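Biofilm growth-associated repressor (Xylella fastidiosa, PDB 3PQK) represses transcription of its own operon by binding a palindromic AT-rich sequence that spans the -10 region of the blh promoter. Local coordinates at residues K18-P23 with M27-L32. Sequence-based numbering, arbitrary orientation.
Sequences KTLSHP and MLVCTL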
loop_
_atom_site.group_PDB
_atom_site.type_symbol
_atom_site.label_atom_id
_atom_site.label_comp_id
_atom_site.label_asym_id
_atom_site.label_seq_id
_atom_site.Cartn_x
_atom_site.Cartn_y
_atom_site.Cartn_z
ATOM N N LYS B 18 -4.995 0.126 5.114
ATOM C CA LYS B 18 -5.472 0.911 6.271
ATOM C C LYS B 18 -4.501 0.687 7.438
ATOM O O LYS B 18 -4.066 1.652 8.067
ATOM C CB LYS B 18 -6.884 0.477 6.706
ATOM C CG LYS B 18 -7.988 1.036 5.835
ATOM C CD LYS B 18 -9.319 0.337 6.090
ATOM C CE LYS B 18 -10.350 0.672 5.038
ATOM N NZ LYS B 18 -11.619 -0.069 5.268
ATOM N N THR B 19 -4.119 -0.585 7.684
ATOM C CA THR B 19 -3.197 -0.953 8.750
ATOM C C THR B 19 -1.850 -0.260 8.584
ATOM O O THR B 19 -1.340 0.319 9.546
ATOM C CB THR B 19 -3.019 -2.463 8.814
ATOM O OG1 THR B 19 -4.300 -3.064 9.020
ATOM C CG2 THR B 19 -2.029 -2.882 9.912
ATOM N N LEU B 20 -1.285 -0.308 7.368
ATOM C CA LEU B 20 0.027 0.281 7.107
ATOM C C LEU B 20 -0.002 1.813 6.992
ATOM O O LEU B 20 1.060 2.427 6.947
ATOM C CB LEU B 20 0.667 -0.348 5.859
ATOM C CG LEU B 20 0.940 -1.849 5.903
ATOM C CD1 LEU B 20 1.362 -2.338 4.570
ATOM C CD2 LEU B 20 2.015 -2.206 6.949
ATOM N N SER B 21 -1.201 2.419 6.956
ATOM C CA SER B 21 -1.441 3.871 6.853
ATOM C C SER B 21 -1.111 4.689 8.140
ATOM O O SER B 21 -1.888 5.579 8.515
ATOM C CB SER B 21 -2.891 4.132 6.444
ATOM O OG SER B 21 -3.007 4.002 5.045
ATOM N N HIS B 22 0.035 4.403 8.792
ATOM C CA HIS B 22 0.493 5.138 9.972
ATOM C C HIS B 22 1.973 5.336 9.793
ATOM O O HIS B 22 2.674 4.352 9.599
ATOM C CB HIS B 22 0.170 4.404 11.288
ATOM C CG HIS B 22 0.415 5.202 12.542
ATOM N ND1 HIS B 22 1.627 5.841 12.781
ATOM C CD2 HIS B 22 -0.393 5.394 13.610
ATOM C CE1 HIS B 22 1.499 6.438 13.954
ATOM N NE2 HIS B 22 0.308 6.185 14.502
ATOM N N PRO B 23 2.480 6.594 9.796
ATOM C CA PRO B 23 3.933 6.817 9.595
ATOM C C PRO B 23 4.857 6.011 10.497
ATOM O O PRO B 23 5.882 5.518 10.026
ATOM C CB PRO B 23 4.092 8.334 9.803
ATOM C CG PRO B 23 2.858 8.768 10.562
ATOM C CD PRO B 23 1.774 7.882 10.010
HETATM N N MSE B 27 7.701 3.231 9.337
HETATM C CA MSE B 27 9.123 3.312 9.724
HETATM C C MSE B 27 9.541 1.979 10.355
HETATM O O MSE B 27 10.551 1.413 9.966
HETATM C CB MSE B 27 9.352 4.483 10.687
HETATM C CG MSE B 27 9.146 5.848 10.044
HETATM SE SE MSE B 27 9.535 7.342 11.257
HETATM C CE MSE B 27 8.028 7.393 12.356
ATOM N N LEU B 28 8.661 1.400 11.183
ATOM C CA LEU B 28 8.879 0.114 11.817
ATOM C C LEU B 28 9.027 -1.015 10.806
ATOM O O LEU B 28 10.002 -1.725 10.858
ATOM C CB LEU B 28 7.745 -0.171 12.829
ATOM C CG LEU B 28 7.813 0.640 14.125
ATOM C CD1 LEU B 28 6.527 0.508 14.917
ATOM C CD2 LEU B 28 9.019 0.218 14.988
ATOM N N VAL B 29 8.085 -1.177 9.871
ATOM C CA VAL B 29 8.168 -2.261 8.884
ATOM C C VAL B 29 9.347 -2.122 7.928
ATOM O O VAL B 29 10.053 -3.095 7.677
ATOM C CB VAL B 29 6.812 -2.627 8.212
ATOM C CG1 VAL B 29 5.778 -3.057 9.257
ATOM C CG2 VAL B 29 6.267 -1.467 7.378
ATOM N N CYS B 30 9.634 -0.894 7.477
ATOM C CA CYS B 30 10.808 -0.693 6.616
ATOM C C CYS B 30 12.116 -0.999 7.354
ATOM O O CYS B 30 12.995 -1.626 6.771
ATOM C CB CYS B 30 10.816 0.704 5.999
ATOM S SG CYS B 30 9.912 0.799 4.441
ATOM N N THR B 31 12.209 -0.633 8.659
ATOM C CA THR B 31 13.405 -0.942 9.474
ATOM C C THR B 31 13.585 -2.465 9.585
ATOM O O THR B 31 14.705 -2.973 9.432
ATOM C CB THR B 31 13.316 -0.271 10.866
ATOM O OG1 THR B 31 13.050 1.127 10.715
ATOM C CG2 THR B 31 14.588 -0.465 11.702
ATOM N N LEU B 32 12.463 -3.195 9.774
ATOM C CA LEU B 32 12.462 -4.652 9.926
ATOM C C LEU B 32 12.762 -5.461 8.684
ATOM O O LEU B 32 13.042 -6.647 8.776
ATOM C CB LEU B 32 11.204 -5.146 10.641
ATOM C CG LEU B 32 11.009 -4.673 12.087
ATOM C CD1 LEU B 32 9.608 -5.012 12.551
ATOM C CD2 LEU B 32 12.033 -5.342 13.055
#
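Pro23 and Met27, a selenomethionine, meet through the first turn of helix 23-33: Met27 N donates to Pro23 O at 3.0 Å, with an N-H...O angle of 158°. The Met27 side chain curls round the same carbonyl oxygen. With chi1 at -67°, CG points away from its own carbonyl carbon and back toward the preceding turn, 3.3 Å from Pro23 O; the bend at chi3 (-77°) then carries the methyl CE to 3.7 Å from that oxygen. Pro23 O is thus gripped by one amide and flanked by aliphatic carbons. His22 precedes the helix as its N-cap, its ND1 bonded to Val24 N, while Ser21 has already left the helical conformation of 3-20; these two residues link the helices. Across this junction the apolar part of the contact is thin: one methyl of Leu20, CD2, touches one methyl of Val29, CG2, at 4.3 Å. Leu20 also packs on Leu87 and Leu91 of helix 84-96, and Val29 on Val88 of that helix and Leu60 of helix 52-62, so the pair belongs to the hydrophobic core of the winged-helix domain. One turn further on, Met27 O takes two bonds from Thr31, from its N at 2.9 Å and from OG1 at 2.6 Å, which approach opposite faces of the carbonyl plane. Pro23 packs on Asn11 and Met27 on Met6 of the second subunit, so this end is part of the dimer interface. The Cys30-Cys96 disulfide ties helix 23-33 to helix 84-96, consistent with a redox switch. With one backbone bond, the curled Met27 side chain and one methyl contact joining the segments, their placement probably rests as much on the intervening helical turn and shared core.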